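Local atomic coordinates of malonyl CoA-acyl carrier protein transacylase (Clostridium perfringens, PDB entry 3PTW), a protein that catalyses transfer of the malonyl group from coenzyme A to acyl carrier protein, a step that probably supplies the building blocks for chain elongation in fatty acid synthesis. Residues I86-S91 against E260-S265; N161-I166 against L254-I259. All coordinates share one frame; numbering follows the deposited sequence.

Contact 1 of 2, residues I86-S91 against E260-S265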
ATOM      1  N   ILE A  86     -13.491  -8.061  -1.494  1.00 30.95           N
ATOM      2  CA  ILE A  86     -13.190  -6.983  -0.540  1.00 30.23           C
ATOM      3  C   ILE A  86     -11.680  -6.864  -0.373  1.00 29.63           C
ATOM      4  O   ILE A  86     -11.026  -7.797   0.102  1.00 28.98           O
ATOM      5  CB  ILE A  86     -13.860  -7.183   0.860  1.00 30.49           C
ATOM      6  CG1 ILE A  86     -15.300  -7.707   0.731  1.00 36.45           C
ATOM      7  CG2 ILE A  86     -13.823  -5.871   1.648  1.00 35.00           C
ATOM      8  CD1 ILE A  86     -15.935  -8.215   2.060  1.00 32.22           C
ATOM      9  N   SER A  87     -11.122  -5.728  -0.780  1.00 30.03           N
ATOM     10  CA  SER A  87      -9.672  -5.546  -0.748  1.00 29.69           C
ATOM     11  C   SER A  87      -9.236  -4.130  -0.402  1.00 29.75           C
ATOM     12  O   SER A  87     -10.033  -3.194  -0.416  1.00 30.13           O
ATOM     13  CB  SER A  87      -9.028  -6.008  -2.064  1.00 30.00           C
ATOM     14  OG  SER A  87      -9.395  -5.194  -3.160  1.00 41.43           O
ATOM     15  N   CYS A  88      -7.962  -3.992  -0.053  1.00 29.98           N
ATOM     16  CA  CYS A  88      -7.356  -2.681   0.106  1.00 29.75           C
ATOM     17  C   CYS A  88      -5.864  -2.835   0.142  1.00 29.24           C
ATOM     18  O   CYS A  88      -5.355  -3.965   0.091  1.00 29.56           O
ATOM     19  CB  CYS A  88      -7.872  -1.960   1.359  1.00 29.64           C
ATOM     20  SG  CYS A  88      -7.083  -2.356   2.895  1.00 37.22           S
ATOM     21  N   GLY A  89      -5.183  -1.694   0.203  1.00 28.56           N
ATOM     22  CA  GLY A  89      -3.739  -1.615   0.319  1.00 28.99           C
ATOM     23  C   GLY A  89      -3.341  -0.510   1.288  1.00 29.68           C
ATOM     24  O   GLY A  89      -4.191   0.064   1.990  1.00 29.41           O
ATOM     25  N   LEU A  90      -2.045  -0.212   1.333  1.00 29.79           N
ATOM     26  CA  LEU A  90      -1.526   0.821   2.228  1.00 29.93           C
ATOM     27  C   LEU A  90      -0.685   1.725   1.352  1.00 29.57           C
ATOM     28  O   LEU A  90       0.467   1.392   1.021  1.00 29.69           O
ATOM     29  CB  LEU A  90      -0.701   0.178   3.358  1.00 30.31           C
ATOM     30  CG  LEU A  90       0.051   0.888   4.512  1.00 40.25           C
ATOM     31  CD1 LEU A  90       0.427   2.349   4.287  1.00 30.93           C
ATOM     32  CD2 LEU A  90      -0.655   0.775   5.795  1.00 30.83           C
ATOM     33  N   SER A  91      -1.295   2.852   0.956  1.00 28.94           N
ATOM     34  CA  SER A  91      -0.773   3.752  -0.077  1.00 28.16           C
ATOM     35  C   SER A  91      -0.750   3.061  -1.455  1.00 28.03           C
ATOM     36  O   SER A  91      -1.785   3.009  -2.129  1.00 28.16           O
ATOM     37  CB  SER A  91       0.584   4.378   0.322  1.00 28.52           C
ATOM     38  OG  SER A  91       1.073   5.251  -0.687  1.00 35.06           O
ATOM     39  N   GLU A 260     -10.631  -2.185   9.867  1.00 33.02           N
ATOM     40  CA  GLU A 260     -11.792  -2.188  10.756  1.00 34.79           C
ATOM     41  C   GLU A 260     -13.086  -2.342   9.947  1.00 34.90           C
ATOM     42  O   GLU A 260     -13.943  -3.161  10.280  1.00 36.00           O
ATOM     43  CB  GLU A 260     -11.788  -0.881  11.592  1.00 36.06           C
ATOM     44  CG  GLU A 260     -11.937  -1.055  13.106  1.00 58.35           C
ATOM     45  CD  GLU A 260     -10.839  -0.328  13.931  1.00 38.21           C
ATOM     46  OE1 GLU A 260     -10.214  -1.005  14.781  1.00 58.51           O
ATOM     47  OE2 GLU A 260     -10.602   0.888  13.749  1.00 57.80           O
ATOM     48  N   LYS A 261     -13.214  -1.563   8.874  1.00 34.43           N
ATOM     49  CA  LYS A 261     -14.373  -1.632   7.991  1.00 34.64           C
ATOM     50  C   LYS A 261     -14.469  -2.965   7.258  1.00 33.61           C
ATOM     51  O   LYS A 261     -15.566  -3.514   7.080  1.00 33.24           O
ATOM     52  CB  LYS A 261     -14.380  -0.462   7.002  1.00 35.65           C
ATOM     53  CG  LYS A 261     -14.794   0.864   7.630  1.00 43.94           C
ATOM     54  CD  LYS A 261     -16.299   0.922   7.859  1.00 38.88           C
ATOM     55  CE  LYS A 261     -16.653   2.039   8.830  1.00 46.10           C
ATOM     56  NZ  LYS A 261     -16.621   1.570  10.251  1.00 41.69           N
ATOM     57  N   MET A 262     -13.319  -3.497   6.850  1.00 33.19           N
ATOM     58  CA  MET A 262     -13.286  -4.800   6.202  1.00 33.36           C
ATOM     59  C   MET A 262     -13.875  -5.848   7.148  1.00 34.43           C
ATOM     60  O   MET A 262     -14.701  -6.658   6.738  1.00 34.80           O
ATOM     61  CB  MET A 262     -11.860  -5.172   5.764  1.00 32.39           C
ATOM     62  CG  MET A 262     -11.379  -4.395   4.541  1.00 29.10           C
ATOM     63  SD  MET A 262      -9.726  -4.806   3.952  1.00 30.73           S
ATOM     64  CE  MET A 262     -10.062  -6.325   3.039  1.00 26.65           C
ATOM     65  N   ILE A 263     -13.443  -5.814   8.411  1.00 35.10           N
ATOM     66  CA  ILE A 263     -13.937  -6.728   9.441  1.00 36.33           C
ATOM     67  C   ILE A 263     -15.429  -6.510   9.708  1.00 38.07           C
ATOM     68  O   ILE A 263     -16.180  -7.480   9.813  1.00 38.52           O
ATOM     69  CB  ILE A 263     -13.103  -6.624  10.749  1.00 36.18           C
ATOM     70  CG1 ILE A 263     -11.691  -7.164  10.493  1.00 29.65           C
ATOM     71  CG2 ILE A 263     -13.811  -7.341  11.933  1.00 31.63           C
ATOM     72  CD1 ILE A 263     -10.755  -7.136  11.685  1.00 34.88           C
ATOM     73  N   GLU A 264     -15.840  -5.242   9.811  1.00 38.92           N
ATOM     74  CA  GLU A 264     -17.261  -4.864   9.896  1.00 40.73           C
ATOM     75  C   GLU A 264     -18.059  -5.527   8.786  1.00 40.68           C
ATOM     76  O   GLU A 264     -19.135  -6.061   9.014  1.00 41.52           O
ATOM     77  CB  GLU A 264     -17.411  -3.353   9.748  1.00 41.37           C
ATOM     78  CG  GLU A 264     -18.004  -2.637  10.930  1.00 56.33           C
ATOM     79  CD  GLU A 264     -18.353  -1.188  10.597  1.00 43.71           C
ATOM     80  OE1 GLU A 264     -18.064  -0.310  11.439  1.00 56.50           O
ATOM     81  OE2 GLU A 264     -18.889  -0.928   9.487  1.00 56.12           O
ATOM     82  N   SER A 265     -17.492  -5.494   7.586  1.00 40.12           N
ATOM     83  CA  SER A 265     -18.114  -6.018   6.382  1.00 40.27           C
ATOM     84  C   SER A 265     -18.073  -7.540   6.321  1.00 40.44           C
ATOM     85  O   SER A 265     -18.549  -8.132   5.353  1.00 40.92           O
ATOM     86  CB  SER A 265     -17.432  -5.425   5.150  1.00 39.88           C
ATOM     87  OG  SER A 265     -17.398  -4.003   5.236  1.00 45.06           O
TER
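The carbonyl oxygen K261 O is gripped twice by S265, the residue whose own CB and O approach the CD1 methyl of I86 across the contact. The backbone donor S265 N is 2.8 Å from K261 O, and the hydroxyl S265 OG donates to the same K261 O at 2.6 Å. The two donors come from opposite faces of the carbonyl plane, the hydroxyl well above it at a C=O...O angle of 143°. On the outer side of the helix, K261 NZ adds a salt bridge to E264 OE1 at 2.7 Å.

The strand-facing side is mostly apolar. Strand 86-89 and helix segment 260-264 run almost exactly antiparallel (174°), their axes 9.5 Å apart, and M262 is the main residue reaching from the helix to the strand. Its chain bends at the last torsion (chi3 79°), which turns the methyl back onto the strand. There M262 CE rests 3.4 Å from the backbone oxygen I86 O and 4.0 Å from I86 CG2, the I86 and M262 side chains sliding past each other in opposite senses. The sulfur M262 SD meets C88 SG at 3.8 Å. L7 and M227, from the strands on either side of 86-89, also touch M262.

The chemistry is thus divided by side: K261, E264 and S265 bond within the helix turn, while strand and helix adhere through methyl groups, sulfur and one backbone carbonyl. Cohesion of this buried helix-on-sheet layer therefore rests on shape and dispersion, with little directional bonding between the two segments.

Contact 2 of 2, residues N161-I166 against L254-I259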
ATOM      1  N   ASN A 161      -1.650   2.982  11.135  1.00 30.67           N
ATOM      2  CA  ASN A 161      -1.469   1.608  10.694  1.00 30.71           C
ATOM      3  C   ASN A 161      -2.034   0.559  11.634  1.00 31.62           C
ATOM      4  O   ASN A 161      -2.527  -0.472  11.173  1.00 31.44           O
ATOM      5  CB  ASN A 161       0.002   1.340  10.374  1.00 29.86           C
ATOM      6  CG  ASN A 161       0.514   2.197   9.212  1.00 34.50           C
ATOM      7  OD1 ASN A 161      -0.213   2.481   8.260  1.00 29.32           O
ATOM      8  ND2 ASN A 161       1.762   2.597   9.289  1.00 28.55           N
ATOM      9  N   SER A 162      -1.950   0.822  12.944  1.00 32.04           N
ATOM     10  CA  SER A 162      -2.452  -0.091  13.974  1.00 32.78           C
ATOM     11  C   SER A 162      -2.386   0.623  15.334  1.00 33.39           C
ATOM     12  O   SER A 162      -1.804   1.698  15.407  1.00 33.22           O
ATOM     13  CB  SER A 162      -1.645  -1.403  13.977  1.00 32.89           C
ATOM     14  OG  SER A 162      -0.471  -1.294  14.756  1.00 33.48           O
ATOM     15  N   PRO A 163      -2.974   0.035  16.415  1.00 33.89           N
ATOM     16  CA  PRO A 163      -2.923   0.693  17.745  1.00 34.07           C
ATOM     17  C   PRO A 163      -1.477   0.902  18.200  1.00 34.35           C
ATOM     18  O   PRO A 163      -0.696  -0.052  18.234  1.00 35.19           O
ATOM     19  CB  PRO A 163      -3.610  -0.315  18.685  1.00 34.49           C
ATOM     20  CG  PRO A 163      -4.321  -1.293  17.788  1.00 40.23           C
ATOM     21  CD  PRO A 163      -3.555  -1.318  16.492  1.00 33.85           C
ATOM     22  N   GLY A 164      -1.109   2.126  18.543  1.00 33.96           N
ATOM     23  CA  GLY A 164       0.301   2.399  18.854  1.00 34.28           C
ATOM     24  C   GLY A 164       1.280   2.422  17.674  1.00 33.71           C
ATOM     25  O   GLY A 164       2.504   2.440  17.873  1.00 33.27           O
ATOM     26  N   GLN A 165       0.766   2.431  16.445  1.00 34.12           N
ATOM     27  CA  GLN A 165       1.641   2.574  15.261  1.00 34.08           C
ATOM     28  C   GLN A 165       1.134   3.613  14.259  1.00 33.11           C
ATOM     29  O   GLN A 165       0.264   3.340  13.418  1.00 32.38           O
ATOM     30  CB  GLN A 165       1.934   1.220  14.614  1.00 35.12           C
ATOM     31  CG  GLN A 165       3.011   0.437  15.364  1.00 50.73           C
ATOM     32  CD  GLN A 165       3.489  -0.776  14.610  1.00 36.74           C
ATOM     33  OE1 GLN A 165       4.662  -0.867  14.235  1.00 51.49           O
ATOM     34  NE2 GLN A 165       2.586  -1.719  14.369  1.00 50.79           N
ATOM     35  N   ILE A 166       1.680   4.822  14.398  1.00 32.44           N
ATOM     36  CA  ILE A 166       1.322   5.977  13.583  1.00 31.20           C
ATOM     37  C   ILE A 166       2.576   6.451  12.841  1.00 30.46           C
ATOM     38  O   ILE A 166       3.686   6.187  13.293  1.00 30.85           O
ATOM     39  CB  ILE A 166       0.733   7.093  14.465  1.00 31.08           C
ATOM     40  CG1 ILE A 166      -0.655   6.660  14.974  1.00 30.03           C
ATOM     41  CG2 ILE A 166       0.648   8.445  13.716  1.00 29.02           C
ATOM     42  CD1 ILE A 166      -1.184   7.477  16.118  1.00 31.66           C
ATOM     43  N   LEU A 254      -5.479   6.112   6.269  1.00 29.35           N
ATOM     44  CA  LEU A 254      -6.267   5.538   7.344  1.00 29.11           C
ATOM     45  C   LEU A 254      -6.340   4.012   7.207  1.00 29.18           C
ATOM     46  O   LEU A 254      -7.438   3.444   7.107  1.00 29.38           O
ATOM     47  CB  LEU A 254      -7.662   6.177   7.361  1.00 29.39           C
ATOM     48  CG  LEU A 254      -7.866   7.514   8.083  1.00 39.07           C
ATOM     49  CD1 LEU A 254      -6.610   8.338   8.227  1.00 29.84           C
ATOM     50  CD2 LEU A 254      -8.966   8.360   7.465  1.00 30.73           C
ATOM     51  N   PHE A 255      -5.175   3.353   7.191  1.00 28.82           N
ATOM     52  CA  PHE A 255      -5.130   1.880   7.066  1.00 28.43           C
ATOM     53  C   PHE A 255      -5.883   1.140   8.159  1.00 29.21           C
ATOM     54  O   PHE A 255      -6.575   0.152   7.874  1.00 29.43           O
ATOM     55  CB  PHE A 255      -3.704   1.329   7.002  1.00 26.94           C
ATOM     56  CG  PHE A 255      -3.648  -0.176   6.721  1.00 26.23           C
ATOM     57  CD1 PHE A 255      -3.870  -0.666   5.429  1.00 25.90           C
ATOM     58  CD2 PHE A 255      -3.367  -1.084   7.740  1.00 26.23           C
ATOM     59  CE1 PHE A 255      -3.817  -2.043   5.156  1.00 25.49           C
ATOM     60  CE2 PHE A 255      -3.309  -2.465   7.479  1.00 26.11           C
ATOM     61  CZ  PHE A 255      -3.528  -2.941   6.184  1.00 25.79           C
ATOM     62  N   ILE A 256      -5.731   1.589   9.409  1.00 29.47           N
ATOM     63  CA  ILE A 256      -6.431   0.932  10.517  1.00 30.72           C
ATOM     64  C   ILE A 256      -7.953   0.968  10.313  1.00 31.82           C
ATOM     65  O   ILE A 256      -8.628  -0.049  10.514  1.00 33.03           O
ATOM     66  CB  ILE A 256      -6.006   1.444  11.941  1.00 31.32           C
ATOM     67  CG1 ILE A 256      -6.734   0.642  13.036  1.00 32.62           C
ATOM     68  CG2 ILE A 256      -6.275   2.937  12.107  1.00 31.75           C
ATOM     69  CD1 ILE A 256      -6.348   0.994  14.465  1.00 32.92           C
ATOM     70  N   ASN A 257      -8.479   2.117   9.889  1.00 32.04           N
ATOM     71  CA  ASN A 257      -9.920   2.250   9.651  1.00 33.49           C
ATOM     72  C   ASN A 257     -10.382   1.320   8.517  1.00 32.66           C
ATOM     73  O   ASN A 257     -11.458   0.696   8.601  1.00 32.55           O
ATOM     74  CB  ASN A 257     -10.299   3.698   9.341  1.00 34.69           C
ATOM     75  CG  ASN A 257      -9.735   4.696  10.355  1.00 39.95           C
ATOM     76  OD1 ASN A 257      -8.522   4.931  10.433  1.00 35.30           O
ATOM     77  ND2 ASN A 257     -10.622   5.299  11.117  1.00 36.00           N
ATOM     78  N   ASP A 258      -9.554   1.229   7.474  1.00 31.33           N
ATOM     79  CA  ASP A 258      -9.813   0.345   6.335  1.00 31.13           C
ATOM     80  C   ASP A 258     -10.004  -1.092   6.806  1.00 31.35           C
ATOM     81  O   ASP A 258     -10.994  -1.733   6.464  1.00 31.77           O
ATOM     82  CB  ASP A 258      -8.669   0.398   5.307  1.00 30.20           C
ATOM     83  CG  ASP A 258      -8.694   1.653   4.464  1.00 27.98           C
ATOM     84  OD1 ASP A 258      -9.784   2.252   4.294  1.00 30.33           O
ATOM     85  OD2 ASP A 258      -7.622   2.036   3.940  1.00 29.27           O
ATOM     86  N   ILE A 259      -9.060  -1.577   7.612  1.00 31.54           N
ATOM     87  CA  ILE A 259      -9.113  -2.945   8.141  1.00 31.59           C
ATOM     88  C   ILE A 259     -10.377  -3.143   8.979  1.00 32.36           C
ATOM     89  O   ILE A 259     -11.099  -4.123   8.800  1.00 32.36           O
ATOM     90  CB  ILE A 259      -7.846  -3.297   8.961  1.00 30.64           C
ATOM     91  CG1 ILE A 259      -6.595  -3.201   8.083  1.00 25.75           C
ATOM     92  CG2 ILE A 259      -7.993  -4.680   9.644  1.00 27.95           C
ATOM     93  CD1 ILE A 259      -6.623  -4.099   6.800  1.00 30.20           C
TER
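Around the F255 ring, I259 CG1 packs on one face, 3.4 Å above the plane and offset toward the rim, and L90 CD2 on the other, with N161 O at the edge, 3.6 Å from F255 CD2. F255 CG is anti to the backbone N (chi1 -174°), which brings the ring edge at CD2 to N161 O. The N161 amide is turned 71° from the ring plane, and its oxygen N161 OD1 stays 3.9 Å from F255 CB.

I256 makes the second half of the contact. Its CB backs against the N161 carbonyl, and its terminal methyl I256 CD1 reaches the S162-P163 peptide, 4.0 Å from P163 N. The backbone of I256 is also bonded to Y160.

The strand end owes its shape to a classic beta bulge, in which N161 and S162 both face Q165; N161 N donates to Q165 O at 3.0 Å. Q165 NE2 braces the bend through a nearly straight bond (163°) to S162 OG, 3.1 Å away. Together these describe a bulged hairpin, closed by a type II turn with G164 at its positive-phi position, through which the small antiparallel sheet of the acyltransferase fold docks on the first turn of helix 255-264.

Contacts 1 and 2 divide a single helix, 255-264, between two sheets: its first turn meets the antiparallel hairpin and its last turn lies against strand 86-89 of the mixed sheet. Their centres are 11 Å apart. L90 and F255 bridge them: L90 CD2 is 3.0 Å from N161 OD1 and 3.3 Å from F255 CG, F255 CD1 3.5 Å from G89 O, and F255 CE1 4.0 Å from C88 SG. N229 hydrogen-bonds to G89, S91 and D258. G89 and S91 belong to a GxSxG pattern, consistent with this family's nucleophile elbow; S91 OG bonds to R116 and S91 touches H199, as expected of a catalytic serine. Through F255, touching L90 and C88, the helix start lies beside that motif.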